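Local coordinates for quinone reductase (Klebsiella pneumoniae subsp. pneumoniae, PDB 4GI5), which binds FAD in a flavodoxin-like fold and probably reduces quinones with electrons from NAD(P)H, at residues Asp220-Asp223 against Asp229-Ala232; Ala40-Ala45 against Ile117-Leu122; Pro212-Tyr217 against Ala235-Thr240. One frame throughout, in Å; residues are numbered along the deposited sequence.

Contact 1 of 3, residues Asp220-Asp223 against Asp229-Ala232; sequences DKTD and DQCA. With FAD (flavin-adenine dinucleotide), chain H.
Thr222 and Gln230 reach toward each other from opposite directions, one out of the loop 220-223 and the other out of segment 229-232 of helix 224-239. The amide nitrogen NE2 of Gln230 donates to the hydroxyl OG1 of Thr222 over 3.3 Å. The bond is moderately bent, 155° at the hydrogen, and the oxygen stands 20° out of the amide plane. Beside it the methyl CG2 of Thr222 rests 3.5 Å from OE1 of Gln230, an amide oxygen that is buried here without a hydrogen-bond partner in the model. Gln230 spans the gap because its chain is extended beyond CG (chi2 162°). NE2 is also bonded to a glycerol, probably from the crystallisation liquor, while OG1 of Thr222 has a second bond to the carbonyl of Thr219, which helps fix the rotation of the threonine.

With its other flank Thr222 faces the cofactor: its CB lies 3.4 Å from the ribose oxygen O4B of FAD. The neighbouring loop residues hold FAD by polar groups. The ribityl hydroxyl O3' donates to OD1 of Asp220 in a short bond of 2.5 Å, and the ribose hydroxyl O3B makes a weak one to the carbonyl O of Asp220. That same carbonyl has a weak bond from Arg85 of the second subunit, so the pocket is completed across the dimer. Further along, the carbonyl O of Asp223 approaches C2A of the adenine at 3.5 Å. Asp223 is the N-cap residue of the helix, with its OD1 bonded to Gln226 N.

The loop joins strand 209-216 to helix 224-239 and lines the FAD pocket, and Leu37 of helix 37-51 packs against both Thr222 and Gln230.

Contact 2 of 3, residues Ala40-Ala45 against Ile117-Leu122; sequences ALKNFA and IFQFPL. With FAD (flavin-adenine dinucleotide), chain H.
The flat carboxamide of Gln119 meets helix 37-51 with both its oxygen and its nitrogen. OE1 sits 3.4 Å from CA of Lys42 and almost as near to CB, while NE2 is 4.0 Å from CB of Leu41. Gln119 gets there fully stretched, CG anti to the backbone N (chi1 -176°), which takes the amide off the strand and up against the helix backbone. NE2 is satisfied by a hydrogen bond to the carbonyl of Asn38, one turn earlier; OE1, facing CA and CB of Lys42, is buried and has no hydrogen-bond partner in the model.

Lys42 touches the amide through CA and CB. The rest of its side chain bends away, and NZ donates to OD1 of Asn43 over 2.7 Å; the lysine also makes a cation-pi contact with Tyr29.

Past Gln119 the strand runs into the cofactor site, where the ribityl hydroxyl O2' of FAD donates to the carbonyl O of Leu122 over 2.8 Å. A helix packed on the central parallel sheet, with the flavin cofactor at the C-terminal ends of the strands, fits the flavodoxin-like fold.

Contact 3 of 3, residues Pro212-Tyr217 against Ala235-Thr240; sequences PPLVFY and AERLDT
Arg237 lays its CG methylene against the isobutyl end of Leu214, 4.1 Å from CD1 and equally far from CD2, the two side chains sliding past each other in opposite directions. This is the packing of an outer strand, 209-216, on the last helix of the flavodoxin-like fold, 224-239. Leu214 is the buried partner, pointing at the helix, and is also covered by Leu234 one turn back.

Beyond CG the arginine turns twice, at chi2 (-58°) and chi3, and this bend carries the guanidinium back to Pro212. There NH1 and NH2 grip one atom end-on: the carbonyl O of Pro212 receives NH2 at 2.8 Å and NH1 at 3.0 Å. That oxygen lies in the guanidinium plane, and both N-H groups reach it there, though by bent bonds. Relative to the carbonyl plane the two donors differ, since NH2 is tilted only 21° from it whereas NH1 stands well above it. At the same edge the carbonyl O of Pro213 comes within 3.5 Å of NH1, a near approach and no bond. The two-nitrogen grip ties a backbone oxygen of strand 209-216, which is broken by a bulge or short loop, to the helix.

Met170 of strand 168-174 and Thr244 also pack on Arg237, and Thr244 touches Pro212 too, so a residue of the loop after the helix touches both sides of the contact. Near the C-terminal end of the helix, the hydroxyl OG1 of Thr240 donates to the carbonyl O of Glu236 over 2.9 Å.

From the N terminus, contact 2 opens first on helix 37-51 and closes a 71-residue excursion at strand 115-121, spanning strand 55-60 and helices 86-96 and 101-112. It is complete before the other two begin. Contact 3 opens at Pro212 on the outer strand; the chain then makes the loop and helix of contact 1, which opens and closes within that span, before contact 3 closes near the end of helix 224-239. None cross. Contacts 1 and 3 share this helix, and its side toward helix 37-51 and strand 115-121 joins them to contact 2: Phe44 packs on Cys231 and Ala235, and Leu238 on Ala45 and Ile117. Contacts 1 and 2 both reach FAD.

Contact 1 of 3, residues Asp220-Asp223 against Asp229-Ala232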
loop_
_atom_site.group_PDB
_atom_site.type_symbol
_atom_site.label_atom_id
_atom_site.label_comp_id
_atom_site.label_asym_id
_atom_site.label_seq_id
_atom_site.Cartn_x
_atom_site.Cartn_y
_atom_site.Cartn_z
ATOM N N ASP B 220 10.787 4.268 -16.971
ATOM C CA ASP B 220 12.197 4.047 -16.817
ATOM C C ASP B 220 12.995 4.399 -18.099
ATOM O O ASP B 220 14.171 4.634 -17.962
ATOM C CB ASP B 220 12.517 2.600 -16.371
ATOM C CG ASP B 220 11.882 2.253 -14.951
ATOM O OD1 ASP B 220 12.193 2.965 -14.031
ATOM O OD2 ASP B 220 11.191 1.191 -14.798
ATOM N N LYS B 221 12.353 4.418 -19.249
ATOM C CA LYS B 221 13.050 4.735 -20.477
ATOM C C LYS B 221 12.746 6.124 -20.958
ATOM O O LYS B 221 12.966 6.434 -22.134
ATOM C CB LYS B 221 12.536 3.753 -21.533
ATOM C CG LYS B 221 12.799 2.277 -21.202
ATOM C CD LYS B 221 14.285 2.037 -20.919
ATOM C CE LYS B 221 14.518 0.745 -20.138
ATOM N NZ LYS B 221 14.762 -0.278 -21.175
ATOM N N THR B 222 12.135 6.950 -20.150
ATOM C CA THR B 222 11.748 8.288 -20.550
ATOM C C THR B 222 12.974 9.012 -21.209
ATOM O O THR B 222 14.042 9.107 -20.618
ATOM C CB THR B 222 11.264 9.127 -19.374
ATOM O OG1 THR B 222 10.093 8.492 -18.789
ATOM C CG2 THR B 222 10.804 10.496 -19.799
ATOM N N ASP B 223 12.689 9.529 -22.380
ATOM C CA ASP B 223 13.621 10.403 -23.144
ATOM C C ASP B 223 13.050 11.799 -23.305
ATOM O O ASP B 223 11.992 12.198 -22.731
ATOM C CB ASP B 223 13.947 9.726 -24.514
ATOM C CG ASP B 223 12.777 9.573 -25.415
ATOM O OD1 ASP B 223 11.663 10.054 -25.149
ATOM O OD2 ASP B 223 12.963 8.983 -26.507
ATOM N N ASP B 229 5.894 14.986 -23.569
ATOM C CA ASP B 229 4.539 14.527 -23.508
ATOM C C ASP B 229 3.990 14.531 -22.022
ATOM O O ASP B 229 2.812 14.879 -21.800
ATOM C CB ASP B 229 4.347 13.143 -24.122
ATOM C CG ASP B 229 4.554 13.109 -25.646
ATOM O OD1 ASP B 229 4.493 14.172 -26.283
ATOM O OD2 ASP B 229 4.888 12.025 -26.088
ATOM N N GLN B 230 4.826 14.033 -21.108
ATOM C CA GLN B 230 4.465 14.031 -19.681
ATOM C C GLN B 230 4.178 15.415 -19.196
ATOM O O GLN B 230 3.209 15.655 -18.518
ATOM C CB GLN B 230 5.560 13.358 -18.836
ATOM C CG GLN B 230 5.772 11.865 -19.153
ATOM C CD GLN B 230 7.085 11.357 -18.653
ATOM O OE1 GLN B 230 8.017 12.134 -18.370
ATOM N NE2 GLN B 230 7.231 10.058 -18.635
ATOM N N CYS B 231 5.087 16.371 -19.510
ATOM C CA CYS B 231 4.896 17.745 -19.086
ATOM C C CYS B 231 3.608 18.317 -19.615
ATOM O O CYS B 231 2.977 19.024 -18.836
ATOM C CB CYS B 231 6.035 18.675 -19.567
ATOM S SG CYS B 231 7.625 18.305 -18.838
ATOM N N ALA B 232 3.273 18.042 -20.888
ATOM C CA ALA B 232 2.033 18.615 -21.475
ATOM C C ALA B 232 0.785 18.090 -20.768
ATOM O O ALA B 232 -0.153 18.814 -20.469
ATOM C CB ALA B 232 1.994 18.277 -22.940
HETATM P PA FAD H . 14.371 7.977 -12.704
HETATM O O1A FAD H . 14.901 9.119 -11.939
HETATM O O2A FAD H . 14.913 6.627 -12.679
HETATM O O5B FAD H . 14.337 8.364 -14.294
HETATM C C5B FAD H . 13.652 7.624 -15.326
HETATM C C4B FAD H . 14.112 8.125 -16.656
HETATM O O4B FAD H . 13.561 9.407 -16.856
HETATM C C3B FAD H . 15.614 8.154 -16.801
HETATM O O3B FAD H . 15.879 7.543 -18.055
HETATM C C2B FAD H . 15.832 9.638 -16.852
HETATM O O2B FAD H . 17.056 10.022 -17.531
HETATM C C1B FAD H . 14.622 10.246 -17.477
HETATM N N9A FAD H . 14.497 11.681 -17.100
HETATM C C8A FAD H . 14.737 12.360 -15.854
HETATM N N7A FAD H . 14.540 13.656 -15.945
HETATM C C5A FAD H . 14.306 13.785 -17.282
HETATM C C6A FAD H . 14.123 14.917 -18.190
HETATM N N6A FAD H . 14.083 16.050 -17.569
HETATM N N1A FAD H . 13.889 14.744 -19.538
HETATM C C2A FAD H . 13.860 13.517 -20.047
HETATM N N3A FAD H . 14.075 12.406 -19.243
HETATM C C4A FAD H . 14.245 12.587 -17.982
HETATM N N1 FAD H . 6.885 -0.075 -11.699
HETATM C C2 FAD H . 5.629 -0.550 -11.835
HETATM O O2 FAD H . 4.956 -0.396 -12.941
HETATM N N3 FAD H . 5.001 -1.225 -10.806
HETATM C C4 FAD H . 5.648 -1.551 -9.671
HETATM O O4 FAD H . 5.056 -2.080 -8.721
HETATM C C4X FAD H . 6.999 -1.080 -9.526
HETATM N N5 FAD H . 7.679 -1.318 -8.365
HETATM C C5X FAD H . 8.968 -0.751 -8.178
HETATM C C6 FAD H . 9.592 -0.894 -7.033
HETATM C C7 FAD H . 10.804 -0.255 -6.777
HETATM C C7M FAD H . 11.487 -0.416 -5.470
HETATM C C8 FAD H . 11.422 0.486 -7.813
HETATM C C8M FAD H . 12.767 1.117 -7.572
HETATM C C9 FAD H . 10.808 0.629 -9.018
HETATM C C9A FAD H . 9.532 0.030 -9.228
HETATM N N10 FAD H . 8.807 0.262 -10.376
HETATM C C10 FAD H . 7.535 -0.263 -10.558
HETATM C "C1'" FAD H . 9.314 1.122 -11.455
HETATM C "C2'" FAD H . 9.074 2.555 -10.977
HETATM O "O2'" FAD H . 7.709 2.975 -10.896
HETATM C "C3'" FAD H . 9.826 3.573 -11.895
HETATM O "O3'" FAD H . 11.222 3.239 -11.691
HETATM C "C4'" FAD H . 9.631 5.042 -11.497
HETATM O "O4'" FAD H . 8.335 5.428 -11.825
HETATM C "C5'" FAD H . 10.570 5.946 -12.339
HETATM O "O5'" FAD H . 10.489 7.241 -11.837
HETATM P P FAD H . 11.860 7.875 -11.188
HETATM O O1P FAD H . 11.539 9.267 -10.801
HETATM O O2P FAD H . 12.466 7.033 -10.157
HETATM O O3P FAD H . 12.744 7.850 -12.540
#

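Contact 2 of 3, residues Ala40-Ala45 against Ile117-Leu122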
loop_
_atom_site.group_PDB
_atom_site.type_symbol
_atom_site.label_atom_id
_atom_site.label_comp_id
_atom_site.label_asym_id
_atom_site.label_seq_id
_atom_site.Cartn_x
_atom_site.Cartn_y
_atom_site.Cartn_z
ATOM N N ALA B 40 12.020 16.254 -11.535
ATOM C CA ALA B 40 11.730 17.131 -12.692
ATOM C C ALA B 40 10.273 17.495 -12.790
ATOM O O ALA B 40 9.869 18.630 -13.090
ATOM C CB ALA B 40 12.269 16.528 -13.973
ATOM N N LEU B 41 9.377 16.480 -12.660
ATOM C CA LEU B 41 7.997 16.759 -12.713
ATOM C C LEU B 41 7.461 17.567 -11.570
ATOM O O LEU B 41 6.600 18.416 -11.757
ATOM C CB LEU B 41 7.238 15.396 -12.799
ATOM C CG LEU B 41 7.460 14.534 -14.035
ATOM C CD1 LEU B 41 6.875 13.091 -13.777
ATOM C CD2 LEU B 41 6.748 15.111 -15.226
ATOM N N LYS B 42 8.022 17.364 -10.384
ATOM C CA LYS B 42 7.668 18.117 -9.200
ATOM C C LYS B 42 8.014 19.622 -9.445
ATOM O O LYS B 42 7.210 20.511 -9.203
ATOM C CB LYS B 42 8.463 17.643 -8.004
ATOM C CG LYS B 42 8.419 18.651 -6.829
ATOM C CD LYS B 42 9.278 18.417 -5.655
ATOM C CE LYS B 42 10.697 18.170 -5.986
ATOM N NZ LYS B 42 11.462 19.437 -5.769
ATOM N N ASN B 43 9.219 19.849 -9.927
ATOM C CA ASN B 43 9.620 21.258 -10.125
ATOM C C ASN B 43 8.791 21.941 -11.176
ATOM O O ASN B 43 8.395 23.097 -10.959
ATOM C CB ASN B 43 11.110 21.349 -10.387
ATOM C CG ASN B 43 11.933 20.986 -9.164
ATOM O OD1 ASN B 43 11.559 21.091 -7.961
ATOM N ND2 ASN B 43 13.066 20.541 -9.477
ATOM N N PHE B 44 8.440 21.236 -12.247
ATOM C CA PHE B 44 7.540 21.698 -13.258
ATOM C C PHE B 44 6.222 22.047 -12.659
ATOM O O PHE B 44 5.632 23.110 -12.957
ATOM C CB PHE B 44 7.417 20.673 -14.395
ATOM C CG PHE B 44 6.507 21.091 -15.489
ATOM C CD1 PHE B 44 7.036 21.860 -16.563
ATOM C CD2 PHE B 44 5.161 20.878 -15.408
ATOM C CE1 PHE B 44 6.197 22.322 -17.556
ATOM C CE2 PHE B 44 4.269 21.341 -16.389
ATOM C CZ PHE B 44 4.799 22.048 -17.486
ATOM N N ALA B 45 5.640 21.132 -11.839
ATOM C CA ALA B 45 4.309 21.386 -11.314
ATOM C C ALA B 45 4.280 22.596 -10.390
ATOM O O ALA B 45 3.336 23.433 -10.473
ATOM C CB ALA B 45 3.796 20.181 -10.492
ATOM N N ILE B 117 -2.070 17.244 -3.612
ATOM C CA ILE B 117 -1.574 16.395 -4.648
ATOM C C ILE B 117 -0.501 15.476 -4.050
ATOM O O ILE B 117 0.335 15.931 -3.277
ATOM C CB ILE B 117 -0.939 17.172 -5.822
ATOM C CG1 ILE B 117 -1.987 18.059 -6.453
ATOM C CG2 ILE B 117 -0.322 16.219 -6.850
ATOM C CD1 ILE B 117 -1.461 19.049 -7.474
ATOM N N PHE B 118 -0.618 14.168 -4.293
ATOM C CA PHE B 118 0.360 13.178 -3.833
ATOM C C PHE B 118 1.133 12.711 -5.054
ATOM O O PHE B 118 0.560 12.111 -5.984
ATOM C CB PHE B 118 -0.318 11.954 -3.179
ATOM C CG PHE B 118 -1.116 12.301 -1.950
ATOM C CD1 PHE B 118 -2.357 12.904 -2.019
ATOM C CD2 PHE B 118 -0.561 12.048 -0.718
ATOM C CE1 PHE B 118 -3.062 13.204 -0.834
ATOM C CE2 PHE B 118 -1.295 12.307 0.428
ATOM C CZ PHE B 118 -2.459 12.898 0.360
ATOM N N GLN B 119 2.463 12.904 -5.039
ATOM C CA GLN B 119 3.276 12.560 -6.145
ATOM C C GLN B 119 4.351 11.553 -5.728
ATOM O O GLN B 119 5.067 11.773 -4.765
ATOM C CB GLN B 119 4.022 13.773 -6.722
ATOM C CG GLN B 119 4.802 13.460 -7.915
ATOM C CD GLN B 119 5.737 14.535 -8.338
ATOM O OE1 GLN B 119 5.517 15.706 -8.064
ATOM N NE2 GLN B 119 6.783 14.116 -9.046
ATOM N N PHE B 120 4.365 10.423 -6.453
ATOM C CA PHE B 120 5.248 9.310 -6.139
ATOM C C PHE B 120 5.466 8.360 -7.292
ATOM O O PHE B 120 4.608 8.195 -8.136
ATOM C CB PHE B 120 4.739 8.538 -4.915
ATOM C CG PHE B 120 3.353 7.981 -5.066
ATOM C CD1 PHE B 120 2.269 8.764 -4.744
ATOM C CD2 PHE B 120 3.130 6.659 -5.470
ATOM C CE1 PHE B 120 0.989 8.301 -4.893
ATOM C CE2 PHE B 120 1.847 6.138 -5.524
ATOM C CZ PHE B 120 0.760 6.987 -5.299
ATOM N N PRO B 121 6.658 7.721 -7.360
ATOM C CA PRO B 121 6.816 6.542 -8.221
ATOM C C PRO B 121 6.018 5.384 -7.618
ATOM O O PRO B 121 5.996 5.220 -6.387
ATOM C CB PRO B 121 8.325 6.252 -8.148
ATOM C CG PRO B 121 8.664 6.747 -6.756
ATOM C CD PRO B 121 7.812 7.918 -6.457
ATOM N N LEU B 122 5.419 4.590 -8.470
ATOM C CA LEU B 122 4.784 3.341 -8.047
ATOM C C LEU B 122 5.842 2.365 -7.665
ATOM O O LEU B 122 6.685 1.975 -8.503
ATOM C CB LEU B 122 3.861 2.847 -9.193
ATOM C CG LEU B 122 2.874 1.783 -8.714
ATOM C CD1 LEU B 122 1.857 2.300 -7.729
ATOM C CD2 LEU B 122 2.214 1.256 -9.953
HETATM P PA FAD H . 14.371 7.977 -12.704
HETATM O O1A FAD H . 14.901 9.119 -11.939
HETATM O O2A FAD H . 14.913 6.627 -12.679
HETATM O O5B FAD H . 14.337 8.364 -14.294
HETATM C C5B FAD H . 13.652 7.624 -15.326
HETATM C C4B FAD H . 14.112 8.125 -16.656
HETATM O O4B FAD H . 13.561 9.407 -16.856
HETATM C C3B FAD H . 15.614 8.154 -16.801
HETATM O O3B FAD H . 15.879 7.543 -18.055
HETATM C C2B FAD H . 15.832 9.638 -16.852
HETATM O O2B FAD H . 17.056 10.022 -17.531
HETATM C C1B FAD H . 14.622 10.246 -17.477
HETATM N N9A FAD H . 14.497 11.681 -17.100
HETATM C C8A FAD H . 14.737 12.360 -15.854
HETATM N N7A FAD H . 14.540 13.656 -15.945
HETATM C C5A FAD H . 14.306 13.785 -17.282
HETATM C C6A FAD H . 14.123 14.917 -18.190
HETATM N N6A FAD H . 14.083 16.050 -17.569
HETATM N N1A FAD H . 13.889 14.744 -19.538
HETATM C C2A FAD H . 13.860 13.517 -20.047
HETATM N N3A FAD H . 14.075 12.406 -19.243
HETATM C C4A FAD H . 14.245 12.587 -17.982
HETATM N N1 FAD H . 6.885 -0.075 -11.699
HETATM C C2 FAD H . 5.629 -0.550 -11.835
HETATM O O2 FAD H . 4.956 -0.396 -12.941
HETATM N N3 FAD H . 5.001 -1.225 -10.806
HETATM C C4 FAD H . 5.648 -1.551 -9.671
HETATM O O4 FAD H . 5.056 -2.080 -8.721
HETATM C C4X FAD H . 6.999 -1.080 -9.526
HETATM N N5 FAD H . 7.679 -1.318 -8.365
HETATM C C5X FAD H . 8.968 -0.751 -8.178
HETATM C C6 FAD H . 9.592 -0.894 -7.033
HETATM C C7 FAD H . 10.804 -0.255 -6.777
HETATM C C7M FAD H . 11.487 -0.416 -5.470
HETATM C C8 FAD H . 11.422 0.486 -7.813
HETATM C C8M FAD H . 12.767 1.117 -7.572
HETATM C C9 FAD H . 10.808 0.629 -9.018
HETATM C C9A FAD H . 9.532 0.030 -9.228
HETATM N N10 FAD H . 8.807 0.262 -10.376
HETATM C C10 FAD H . 7.535 -0.263 -10.558
HETATM C "C1'" FAD H . 9.314 1.122 -11.455
HETATM C "C2'" FAD H . 9.074 2.555 -10.977
HETATM O "O2'" FAD H . 7.709 2.975 -10.896
HETATM C "C3'" FAD H . 9.826 3.573 -11.895
HETATM O "O3'" FAD H . 11.222 3.239 -11.691
HETATM C "C4'" FAD H . 9.631 5.042 -11.497
HETATM O "O4'" FAD H . 8.335 5.428 -11.825
HETATM C "C5'" FAD H . 10.570 5.946 -12.339
HETATM O "O5'" FAD H . 10.489 7.241 -11.837
HETATM P P FAD H . 11.860 7.875 -11.188
HETATM O O1P FAD H . 11.539 9.267 -10.801
HETATM O O2P FAD H . 12.466 7.033 -10.157
HETATM O O3P FAD H . 12.744 7.850 -12.540
#

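Contact 3 of 3, residues Pro212-Tyr217 against Ala235-Thr240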
loop_
_atom_site.group_PDB
_atom_site.type_symbol
_atom_site.label_atom_id
_atom_site.label_comp_id
_atom_site.label_asym_id
_atom_site.label_seq_id
_atom_site.Cartn_x
_atom_site.Cartn_y
_atom_site.Cartn_z
ATOM N N PRO B 212 -9.536 12.053 -11.006
ATOM C CA PRO B 212 -8.851 10.956 -11.701
ATOM C C PRO B 212 -7.359 11.103 -11.629
ATOM O O PRO B 212 -6.872 12.252 -11.672
ATOM C CB PRO B 212 -9.330 11.092 -13.167
ATOM C CG PRO B 212 -10.668 11.729 -13.014
ATOM C CD PRO B 212 -10.503 12.744 -11.923
ATOM N N PRO B 213 -6.652 10.021 -11.378
ATOM C CA PRO B 213 -5.197 10.129 -11.226
ATOM C C PRO B 213 -4.505 10.453 -12.537
ATOM O O PRO B 213 -5.046 10.108 -13.587
ATOM C CB PRO B 213 -4.828 8.738 -10.740
ATOM C CG PRO B 213 -5.868 7.817 -11.331
ATOM C CD PRO B 213 -7.104 8.633 -11.282
ATOM N N LEU B 214 -3.322 11.030 -12.442
ATOM C CA LEU B 214 -2.450 11.203 -13.582
ATOM C C LEU B 214 -1.347 10.142 -13.467
ATOM O O LEU B 214 -0.588 10.166 -12.499
ATOM C CB LEU B 214 -1.822 12.572 -13.487
ATOM C CG LEU B 214 -0.813 12.861 -14.586
ATOM C CD1 LEU B 214 -1.392 12.689 -15.983
ATOM C CD2 LEU B 214 -0.295 14.265 -14.408
ATOM N N VAL B 215 -1.419 9.177 -14.319
ATOM C CA VAL B 215 -0.474 8.076 -14.322
ATOM C C VAL B 215 0.316 7.988 -15.628
ATOM O O VAL B 215 -0.254 7.966 -16.742
ATOM C CB VAL B 215 -1.181 6.711 -14.113
ATOM C CG1 VAL B 215 -0.192 5.568 -13.991
ATOM C CG2 VAL B 215 -2.085 6.813 -12.904
ATOM N N PHE B 216 1.635 8.000 -15.469
ATOM C CA PHE B 216 2.551 7.826 -16.553
ATOM C C PHE B 216 3.147 6.414 -16.569
ATOM O O PHE B 216 3.550 5.864 -15.537
ATOM C CB PHE B 216 3.691 8.825 -16.452
ATOM C CG PHE B 216 3.260 10.267 -16.498
ATOM C CD1 PHE B 216 2.427 10.760 -17.541
ATOM C CD2 PHE B 216 3.547 11.118 -15.482
ATOM C CE1 PHE B 216 2.060 12.095 -17.600
ATOM C CE2 PHE B 216 3.153 12.494 -15.573
ATOM C CZ PHE B 216 2.459 12.955 -16.591
ATOM N N TYR B 217 3.240 5.805 -17.773
ATOM C CA TYR B 217 3.726 4.448 -17.919
ATOM C C TYR B 217 5.055 4.382 -18.636
ATOM O O TYR B 217 5.470 5.380 -19.307
ATOM C CB TYR B 217 2.715 3.653 -18.692
ATOM C CG TYR B 217 1.427 3.596 -17.976
ATOM C CD1 TYR B 217 1.181 2.662 -16.926
ATOM C CD2 TYR B 217 0.368 4.450 -18.340
ATOM C CE1 TYR B 217 -0.035 2.661 -16.337
ATOM C CE2 TYR B 217 -0.853 4.379 -17.693
ATOM C CZ TYR B 217 -0.987 3.453 -16.633
ATOM O OH TYR B 217 -2.241 3.423 -15.984
ATOM N N ALA B 235 0.589 19.652 -17.261
ATOM C CA ALA B 235 0.148 21.024 -17.243
ATOM C C ALA B 235 -1.363 21.066 -17.461
ATOM O O ALA B 235 -2.052 21.891 -16.818
ATOM C CB ALA B 235 0.961 21.819 -18.361
ATOM N N GLU B 236 -1.867 20.218 -18.314
ATOM C CA GLU B 236 -3.318 20.159 -18.632
ATOM C C GLU B 236 -4.096 19.769 -17.398
ATOM O O GLU B 236 -5.102 20.363 -17.091
ATOM C CB GLU B 236 -3.617 19.234 -19.843
ATOM C CG GLU B 236 -5.015 18.618 -20.025
ATOM C CD GLU B 236 -6.166 19.534 -20.050
ATOM O OE1 GLU B 236 -5.969 20.698 -20.464
ATOM O OE2 GLU B 236 -7.302 19.074 -19.697
ATOM N N ARG B 237 -3.590 18.787 -16.603
ATOM C CA ARG B 237 -4.256 18.510 -15.345
ATOM C C ARG B 237 -4.222 19.616 -14.326
ATOM O O ARG B 237 -5.202 19.906 -13.619
ATOM C CB ARG B 237 -3.688 17.151 -14.701
ATOM C CG ARG B 237 -3.897 15.910 -15.545
ATOM C CD ARG B 237 -5.350 15.534 -15.935
ATOM N NE ARG B 237 -6.145 15.646 -14.766
ATOM C CZ ARG B 237 -6.392 14.609 -13.920
ATOM N NH1 ARG B 237 -5.879 13.463 -14.176
ATOM N NH2 ARG B 237 -7.053 14.808 -12.837
ATOM N N LEU B 238 -3.080 20.273 -14.209
ATOM C CA LEU B 238 -2.955 21.338 -13.267
ATOM C C LEU B 238 -3.832 22.577 -13.655
ATOM O O LEU B 238 -4.276 23.308 -12.791
ATOM C CB LEU B 238 -1.466 21.725 -13.199
ATOM C CG LEU B 238 -0.537 20.675 -12.554
ATOM C CD1 LEU B 238 0.887 21.137 -12.659
ATOM C CD2 LEU B 238 -0.913 20.331 -11.104
ATOM N N ASP B 239 -4.027 22.762 -14.921
ATOM C CA ASP B 239 -4.889 23.877 -15.474
ATOM C C ASP B 239 -6.359 23.600 -15.187
ATOM O O ASP B 239 -7.160 24.523 -15.236
ATOM C CB ASP B 239 -4.670 23.969 -17.013
ATOM C CG ASP B 239 -3.327 24.570 -17.391
ATOM O OD1 ASP B 239 -2.717 25.141 -16.514
ATOM O OD2 ASP B 239 -2.901 24.455 -18.560
ATOM N N THR B 240 -6.758 22.346 -14.890
ATOM C CA THR B 240 -8.174 22.011 -14.790
ATOM C C THR B 240 -8.534 21.431 -13.405
ATOM O O THR B 240 -9.580 20.830 -13.264
ATOM C CB THR B 240 -8.549 20.998 -15.906
ATOM O OG1 THR B 240 -7.668 19.851 -15.893
ATOM C CG2 THR B 240 -8.466 21.597 -17.329
#